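Local coordinates for protein GphF (Cystobacter violaceus, PDB 6MFC) that probably acts as a decarboxylase built on a GNAT-like fold in the initiation of polyketide biosynthesis, at residues L166-E169 with D170-G174; A96-S99 with E100-G103; G156-P159 with R160-K164; A41-A44 with R45-A49. One frame throughout, in Å; residues are numbered along the deposited sequence.

Contact 1 (L166-E169 with D170-G174); sequences LGYE and DYVHG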
# COMPACT_ATOMS: atom_id res chain seq x y z
N LEU A 166 18.65 2.60 17.06
CA LEU A 166 17.91 1.40 16.70
C LEU A 166 18.02 1.12 15.21
O LEU A 166 17.94 2.03 14.38
CB LEU A 166 16.45 1.54 17.11
CG LEU A 166 15.56 0.31 16.92
CD1 LEU A 166 16.17 -0.89 17.63
CD2 LEU A 166 14.16 0.59 17.43
N GLY A 167 18.21 -0.16 14.87
CA GLY A 167 18.25 -0.55 13.48
C GLY A 167 16.86 -0.68 12.87
O GLY A 167 15.86 -0.81 13.57
N TYR A 168 16.82 -0.64 11.54
CA TYR A 168 15.55 -0.70 10.83
C TYR A 168 14.86 -2.05 11.03
O TYR A 168 13.66 -2.10 11.32
CB TYR A 168 15.76 -0.42 9.35
CG TYR A 168 14.48 -0.25 8.55
CD1 TYR A 168 13.77 0.94 8.58
CD2 TYR A 168 14.00 -1.28 7.75
CE1 TYR A 168 12.61 1.10 7.85
CE2 TYR A 168 12.84 -1.13 7.02
CZ TYR A 168 12.14 0.06 7.07
OH TYR A 168 10.99 0.22 6.34
N GLU A 169 15.61 -3.14 10.90
CA GLU A 169 15.01 -4.47 11.04
C GLU A 169 14.48 -4.70 12.44
O GLU A 169 13.38 -5.24 12.61
CB GLU A 169 16.02 -5.55 10.66
CG GLU A 169 15.46 -6.96 10.74
CD GLU A 169 16.48 -8.02 10.37
OE1 GLU A 169 17.55 -7.67 9.84
OE2 GLU A 169 16.21 -9.22 10.62
N ASP A 170 15.24 -4.30 13.47
CA ASP A 170 14.75 -4.44 14.84
C ASP A 170 13.54 -3.55 15.09
O ASP A 170 12.58 -3.97 15.75
CB ASP A 170 15.87 -4.11 15.83
CG ASP A 170 16.92 -5.20 15.91
OD1 ASP A 170 16.59 -6.38 15.65
OD2 ASP A 170 18.08 -4.89 16.24
N TYR A 171 13.55 -2.33 14.56
CA TYR A 171 12.41 -1.44 14.72
C TYR A 171 11.18 -1.99 14.00
O TYR A 171 10.07 -1.93 14.53
CB TYR A 171 12.74 -0.04 14.20
CG TYR A 171 11.56 0.90 14.18
CD1 TYR A 171 10.90 1.23 15.35
CD2 TYR A 171 11.11 1.45 12.99
CE1 TYR A 171 9.81 2.09 15.34
CE2 TYR A 171 10.03 2.32 12.97
CZ TYR A 171 9.39 2.63 14.14
OH TYR A 171 8.31 3.49 14.12
N VAL A 172 11.37 -2.52 12.79
CA VAL A 172 10.25 -3.08 12.04
C VAL A 172 9.65 -4.27 12.77
O VAL A 172 8.43 -4.40 12.88
CB VAL A 172 10.71 -3.45 10.61
CG1 VAL A 172 9.70 -4.36 9.95
CG2 VAL A 172 10.91 -2.19 9.78
N HIS A 173 10.50 -5.16 13.29
CA HIS A 173 10.02 -6.32 14.02
C HIS A 173 9.68 -6.01 15.47
O HIS A 173 9.40 -6.94 16.24
CB HIS A 173 11.06 -7.45 13.96
CG HIS A 173 11.09 -8.16 12.64
ND1 HIS A 173 11.88 -7.76 11.59
CD2 HIS A 173 10.40 -9.24 12.20
CE1 HIS A 173 11.70 -8.56 10.56
NE2 HIS A 173 10.80 -9.47 10.91
N GLY A 174 9.69 -4.74 15.86
CA GLY A 174 9.29 -4.36 17.21
C GLY A 174 10.22 -4.84 18.30
O GLY A 174 9.82 -4.85 19.47
O HOH W 1 19.32 -2.34 16.20
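Tyr168 and Val172, one helical turn apart, cross obliquely, with one methyl set over the flat ring. Val172 CG2 is 3.8 Å from the Tyr168 ring centroid and 20° off the ring normal, the geometry of a CH-pi contact; its closest ring atom is Tyr168 CE2 at 3.5 Å. Leu166 and Tyr171 meet at about a right angle. With CG anti to the backbone N (chi1 -174°), Leu166 extends CD2 to 3.6 Å from Tyr171 CB, while CD1 packs on Asp170 CB. Glu169 and His173 pair through the backbone: Glu169 O accepts His173 N at 3.0 Å and His173 ND1 at 3.1 Å from opposite faces of its carbonyl plane, and because that oxygen lies in the imidazole plane, the second bond fixes the ring's rotation. At the helix start, one water spans Gly167 N and Asp170 OD2; at its end, Gly174, with positive phi, is the C-prime residue of a Schellman motif. Asp170 also salt-bridges Arg175. Tyr168 and Val172 face strands 193-198 and 212-218, Tyr168 meeting Tyr158 edge-to-face, whereas Leu166 and Tyr171 pack on Gln161 of helix 159-162.

Contact 2 (A96-S99 with E100-G103); sequences ARHS and ELAG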
# COMPACT_ATOMS: atom_id res chain seq x y z
N ALA A 96 12.60 -6.17 -5.57
CA ALA A 96 11.79 -5.36 -6.47
C ALA A 96 11.97 -3.88 -6.14
O ALA A 96 12.08 -3.50 -4.97
CB ALA A 96 10.32 -5.74 -6.38
N ARG A 97 12.01 -3.05 -7.18
CA ARG A 97 12.05 -1.61 -7.03
C ARG A 97 10.63 -1.04 -7.07
O ARG A 97 9.72 -1.64 -7.64
CB ARG A 97 12.91 -0.97 -8.12
CG ARG A 97 14.33 -1.50 -8.16
CD ARG A 97 15.23 -0.80 -7.15
NE ARG A 97 15.79 0.44 -7.70
CZ ARG A 97 16.79 1.12 -7.14
NH1 ARG A 97 17.35 0.68 -6.02
NH2 ARG A 97 17.23 2.24 -7.71
N HIS A 98 10.46 0.13 -6.44
CA HIS A 98 9.14 0.75 -6.39
C HIS A 98 8.68 1.18 -7.78
O HIS A 98 7.50 1.02 -8.13
CB HIS A 98 9.16 1.95 -5.44
CG HIS A 98 7.82 2.58 -5.22
ND1 HIS A 98 6.74 1.87 -4.74
CD2 HIS A 98 7.39 3.84 -5.42
CE1 HIS A 98 5.70 2.67 -4.64
NE2 HIS A 98 6.06 3.88 -5.05
N SER A 99 9.59 1.73 -8.58
CA SER A 99 9.21 2.23 -9.90
C SER A 99 9.03 1.10 -10.91
O SER A 99 8.20 1.21 -11.81
CB SER A 99 10.26 3.22 -10.40
OG SER A 99 11.56 2.68 -10.29
N GLU A 100 9.79 0.02 -10.77
CA GLU A 100 9.78 -1.07 -11.74
C GLU A 100 8.87 -2.21 -11.28
O GLU A 100 9.27 -3.36 -11.15
CB GLU A 100 11.20 -1.58 -11.97
CG GLU A 100 12.28 -0.52 -11.76
CD GLU A 100 13.68 -1.12 -11.76
OE1 GLU A 100 13.83 -2.29 -12.17
OE2 GLU A 100 14.62 -0.42 -11.34
N LEU A 101 7.60 -1.86 -11.03
CA LEU A 101 6.65 -2.82 -10.48
C LEU A 101 5.65 -3.38 -11.49
O LEU A 101 5.05 -4.42 -11.22
CB LEU A 101 5.86 -2.19 -9.32
CG LEU A 101 6.54 -2.16 -7.96
CD1 LEU A 101 5.58 -1.64 -6.90
CD2 LEU A 101 7.06 -3.54 -7.58
N ALA A 102 5.46 -2.72 -12.64
CA ALA A 102 4.45 -3.18 -13.58
C ALA A 102 4.79 -4.54 -14.16
O ALA A 102 3.89 -5.30 -14.53
CB ALA A 102 4.27 -2.15 -14.71
N GLY A 103 6.09 -4.88 -14.24
CA GLY A 103 6.50 -6.15 -14.82
C GLY A 103 6.06 -7.37 -14.03
O GLY A 103 6.08 -8.48 -14.57
O HOH W 2 6.08 0.11 -13.35
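The flat guanidinium of Arg97 and carboxylate of Glu100 have their planes 66° apart, and Glu100 OE2 approaches the guanidinium obliquely. The imidazole of His98 is likewise met at a slant, by Leu101 CD1, which comes to 4.3 Å from His98 ND1. The two charged chains run side by side in the same direction. Arg97, bent at chi2 and chi3, brings its aliphatic part against the acid, with CG 3.4 Å from Glu100 OE2, whereas Arg97 NE stays 3.9 Å from Glu100 OE2, a long salt bridge. Contact therefore rests more on the methylenes than on the charged nitrogens.

Leu101 turns back toward the preceding residues, its CD2 4.1 Å from Ala96 CB and its branch near the carbonyl oxygens of Arg97 and His98. Leu101 also touches Gln113 and Leu115 of strand 111-119. The polar ends of the His98 ring are both engaged, ND1 by Tyr201 OH and NE2 by a glycerol that probably came from the crystallisation liquor.

A weak bond from Leu101 N to Ser99 O, 3.2 Å long, is supplemented by a water linking Ser99 O to Ala102 N. Closed across one residue, with Glu100 at phi/psi -98°/56°, this is an inverse gamma-turn in the long connection between antiparallel strands 77-87 and 111-119 of the GNAT-like sheet.

Contact 3 (G156-P159 with R160-K164); sequences GDYP and RQRAK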
# COMPACT_ATOMS: atom_id res chain seq x y z
N GLY A 156 6.63 5.22 9.22
CA GLY A 156 6.39 6.65 9.25
C GLY A 156 7.16 7.39 10.32
O GLY A 156 7.31 8.61 10.24
N ASP A 157 7.66 6.67 11.32
CA ASP A 157 8.39 7.27 12.43
C ASP A 157 9.65 6.48 12.74
O ASP A 157 9.94 6.13 13.89
CB ASP A 157 7.50 7.38 13.67
CG ASP A 157 8.09 8.27 14.75
OD1 ASP A 157 9.05 9.02 14.45
OD2 ASP A 157 7.61 8.20 15.90
N TYR A 158 10.43 6.17 11.71
CA TYR A 158 11.71 5.51 11.92
C TYR A 158 12.83 6.50 12.26
O TYR A 158 13.66 6.18 13.12
CB TYR A 158 12.12 4.67 10.71
CG TYR A 158 13.51 4.10 10.86
CD1 TYR A 158 13.80 3.17 11.85
CD2 TYR A 158 14.55 4.51 10.02
CE1 TYR A 158 15.06 2.65 12.00
CE2 TYR A 158 15.82 3.99 10.17
CZ TYR A 158 16.07 3.07 11.16
OH TYR A 158 17.34 2.55 11.31
N PRO A 159 12.92 7.67 11.61
CA PRO A 159 14.01 8.61 11.94
C PRO A 159 14.14 8.92 13.43
O PRO A 159 15.26 9.17 13.90
CB PRO A 159 13.65 9.86 11.13
CG PRO A 159 12.99 9.32 9.93
CD PRO A 159 12.20 8.12 10.40
N ARG A 160 13.04 8.93 14.18
CA ARG A 160 13.15 9.15 15.62
C ARG A 160 13.80 7.96 16.32
O ARG A 160 14.40 8.13 17.38
CB ARG A 160 11.78 9.43 16.23
CG ARG A 160 11.84 10.09 17.59
CD ARG A 160 10.51 10.00 18.32
NE ARG A 160 9.40 10.47 17.49
CZ ARG A 160 8.14 10.52 17.89
NH1 ARG A 160 7.82 10.13 19.12
NH2 ARG A 160 7.20 10.96 17.07
N GLN A 161 13.68 6.76 15.74
CA GLN A 161 14.35 5.59 16.30
C GLN A 161 15.77 5.43 15.76
O GLN A 161 16.62 4.87 16.46
CB GLN A 161 13.54 4.33 16.00
CG GLN A 161 12.15 4.34 16.60
CD GLN A 161 12.16 4.35 18.11
OE1 GLN A 161 13.08 3.81 18.74
NE2 GLN A 161 11.15 4.96 18.71
N ARG A 162 16.03 5.90 14.54
CA ARG A 162 17.39 5.85 14.02
C ARG A 162 18.32 6.74 14.84
O ARG A 162 19.52 6.44 14.96
CB ARG A 162 17.41 6.28 12.55
CG ARG A 162 18.68 5.87 11.82
CD ARG A 162 19.00 6.79 10.65
NE ARG A 162 17.90 6.88 9.69
CZ ARG A 162 17.11 7.94 9.54
NH1 ARG A 162 17.30 9.01 10.30
NH2 ARG A 162 16.14 7.92 8.64
N ALA A 163 17.80 7.83 15.40
CA ALA A 163 18.61 8.69 16.25
C ALA A 163 18.90 8.06 17.60
O ALA A 163 19.85 8.46 18.28
CB ALA A 163 17.93 10.05 16.43
N LYS A 164 18.09 7.08 18.02
CA LYS A 164 18.33 6.33 19.24
C LYS A 164 19.27 5.15 19.03
O LYS A 164 19.49 4.38 19.97
CB LYS A 164 17.00 5.83 19.82
CG LYS A 164 16.04 6.93 20.25
CD LYS A 164 14.61 6.41 20.27
CE LYS A 164 13.64 7.44 20.83
NZ LYS A 164 13.70 7.52 22.32
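Pro159, Arg160 and Arg162 carry most of this contact, Arg162 folding back on Pro159 while Arg160 reaches toward Asp157. Together they form the first turn of helix 159-162, which follows the loop leaving strand 148-153 of the GNAT-like sheet. Pro159 suits this place because a first-turn nitrogen has no carbonyl of the helix behind it to bond, so the missing N-H costs nothing there.

Arg162 has an extended start and a bend at chi3 (-57°), which returns its guanidinium along the helix until one face covers Pro159 CA; the NH2 end lies 3.7 Å from Pro159 CG. The same chain passes over Tyr158. Arg162 CB is 4.1 Å from the Tyr158 ring centroid, a CH-pi contact over the face, and the ring and guanidinium planes are 89° apart, so those two groups do not stack. The charge of Arg162 is met by a salt bridge from NE to Asp209.

On another side of the turn, Arg160 also bends at chi3, and its guanidinium lies beneath Asp157 OD2. That oxygen is 3.0 Å from Arg160 NH2 but stands well out of the guanidinium plane, so the salt bridge is one of charges, without an N-H directed at the acid. Asp157 OD1 additionally rests 3.3 Å from Arg160 CB.

The backbone closes the turn beneath these side chains: Tyr158 O accepts Arg162 N at 2.8 Å, and Gln161 N more weakly; one residue on, Ala163 N donates to Pro159 O over 3.2 Å.

Contact 4 (A41-A44 with R45-A49); sequences ALEA and RCWPA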
# COMPACT_ATOMS: atom_id res chain seq x y z
N ALA A 41 -5.09 14.62 -7.29
CA ALA A 41 -5.30 15.57 -6.20
C ALA A 41 -5.22 14.87 -4.85
O ALA A 41 -4.60 15.39 -3.91
CB ALA A 41 -6.65 16.26 -6.36
N LEU A 42 -5.84 13.69 -4.73
CA LEU A 42 -5.72 12.92 -3.50
C LEU A 42 -4.27 12.50 -3.25
O LEU A 42 -3.81 12.48 -2.11
CB LEU A 42 -6.62 11.69 -3.57
CG LEU A 42 -6.54 10.73 -2.38
CD1 LEU A 42 -7.03 11.41 -1.11
CD2 LEU A 42 -7.31 9.45 -2.65
N GLU A 43 -3.54 12.19 -4.33
CA GLU A 43 -2.14 11.80 -4.19
C GLU A 43 -1.30 12.95 -3.66
O GLU A 43 -0.35 12.72 -2.89
CB GLU A 43 -1.60 11.31 -5.53
CG GLU A 43 -0.20 10.72 -5.48
CD GLU A 43 -0.18 9.28 -5.02
OE1 GLU A 43 -1.23 8.78 -4.55
OE2 GLU A 43 0.88 8.64 -5.13
N ALA A 44 -1.62 14.18 -4.04
CA ALA A 44 -0.82 15.32 -3.62
C ALA A 44 -1.06 15.67 -2.15
O ALA A 44 -0.15 16.17 -1.48
CB ALA A 44 -1.10 16.53 -4.51
N ARG A 45 -2.27 15.43 -1.65
CA ARG A 45 -2.57 15.69 -0.25
C ARG A 45 -1.99 14.62 0.67
O ARG A 45 -1.64 14.91 1.81
CB ARG A 45 -4.08 15.80 -0.03
CG ARG A 45 -4.70 17.04 -0.64
CD ARG A 45 -6.22 16.99 -0.55
NE ARG A 45 -6.77 18.22 0.01
CZ ARG A 45 -7.13 18.37 1.28
NH1 ARG A 45 -7.00 17.36 2.13
NH2 ARG A 45 -7.62 19.53 1.70
N CYS A 46 -1.89 13.37 0.19
CA CYS A 46 -1.45 12.29 1.06
C CYS A 46 0.07 12.18 1.12
O CYS A 46 0.61 11.70 2.13
CB CYS A 46 -2.06 10.97 0.61
SG CYS A 46 -3.86 10.92 0.69
N TRP A 47 0.78 12.62 0.08
CA TRP A 47 2.21 12.40 0.01
C TRP A 47 2.94 13.69 -0.36
O TRP A 47 2.43 14.49 -1.14
CB TRP A 47 2.55 11.32 -1.02
CG TRP A 47 1.89 10.01 -0.74
CD1 TRP A 47 0.70 9.56 -1.23
CD2 TRP A 47 2.39 8.97 0.12
NE1 TRP A 47 0.43 8.30 -0.74
CE2 TRP A 47 1.45 7.92 0.09
CE3 TRP A 47 3.54 8.83 0.90
CZ2 TRP A 47 1.62 6.75 0.82
CZ3 TRP A 47 3.71 7.66 1.62
CH2 TRP A 47 2.76 6.64 1.57
N PRO A 48 4.13 13.90 0.20
CA PRO A 48 4.97 15.00 -0.28
C PRO A 48 5.51 14.71 -1.67
O PRO A 48 5.50 13.58 -2.15
CB PRO A 48 6.10 15.06 0.76
CG PRO A 48 6.17 13.67 1.31
CD PRO A 48 4.76 13.16 1.30
N ALA A 49 6.00 15.77 -2.31
CA ALA A 49 6.41 15.71 -3.72
C ALA A 49 7.31 14.53 -4.07
O ALA A 49 7.04 13.86 -5.07
CB ALA A 49 7.06 17.04 -4.12
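This is an i to i+4 contact at the C-terminal end of helix 36-46, where Glu43 and Trp47 meet as the chain leaves the helix. The two side chains slant across one another, with the carboxylate and indole planes 45° apart. Glu43 bends at chi2 (81°), which turns its acid toward the C-terminal end of the helix and sets CD 3.9 Å from Trp47 CD1. The indole also presents an edge to the backbone: Glu43 O lies near the ring plane, 3.7 Å from Trp47 CD1.

The polar ends find partners beyond this turn, Glu43 OE2 accepting from Ala53 N and Trp47 NE1 donating to Asn118 OD1, so a polar atom of each group is bonded outside the turn, and the two groups meet each other by packing.

The evidence for a helix terminus is in the backbone. Arg45 N, Cys46 N and Trp47 N donate in turn to Ala41 O, Leu42 O and Glu43 O, the last at 3.2 Å, after which Trp47 leaves helical phi/psi. In this GNAT-like fold the helix packs on strand 111-119: Leu42 and Cys46 both touch Asn118.

Leu42 and Cys46 also meet each other, Leu42 CD1 lying 3.7 Å from Cys46 SG. On the exposed side, Arg45 CG rests 3.7 Å from Ala41 O, while its bent chain carries the guanidinium off to a salt bridge with Asp120.

Along the chain the order is contact 4, contact 2, contact 3, contact 1. Contacts 1 and 3 are the close pair, their centres 10 Å apart on successive helices 168-172 and 159-162; they touch, probably by hydrogen bonds from Leu166 N to Gln161 O and between Tyr171 OH and Asp157 O. Contact 2 lies in the connection between strands 77-87 and 111-119, with its centre about 24 Å from that of contact 1. Contact 4, ending helix 36-46, is about 20 Å from contact 2 between centres. Strand 111-119 is packed by the end of helix 36-46 at Asn118 and by the 77-87 to 111-119 connection at Gln113 and Leu115.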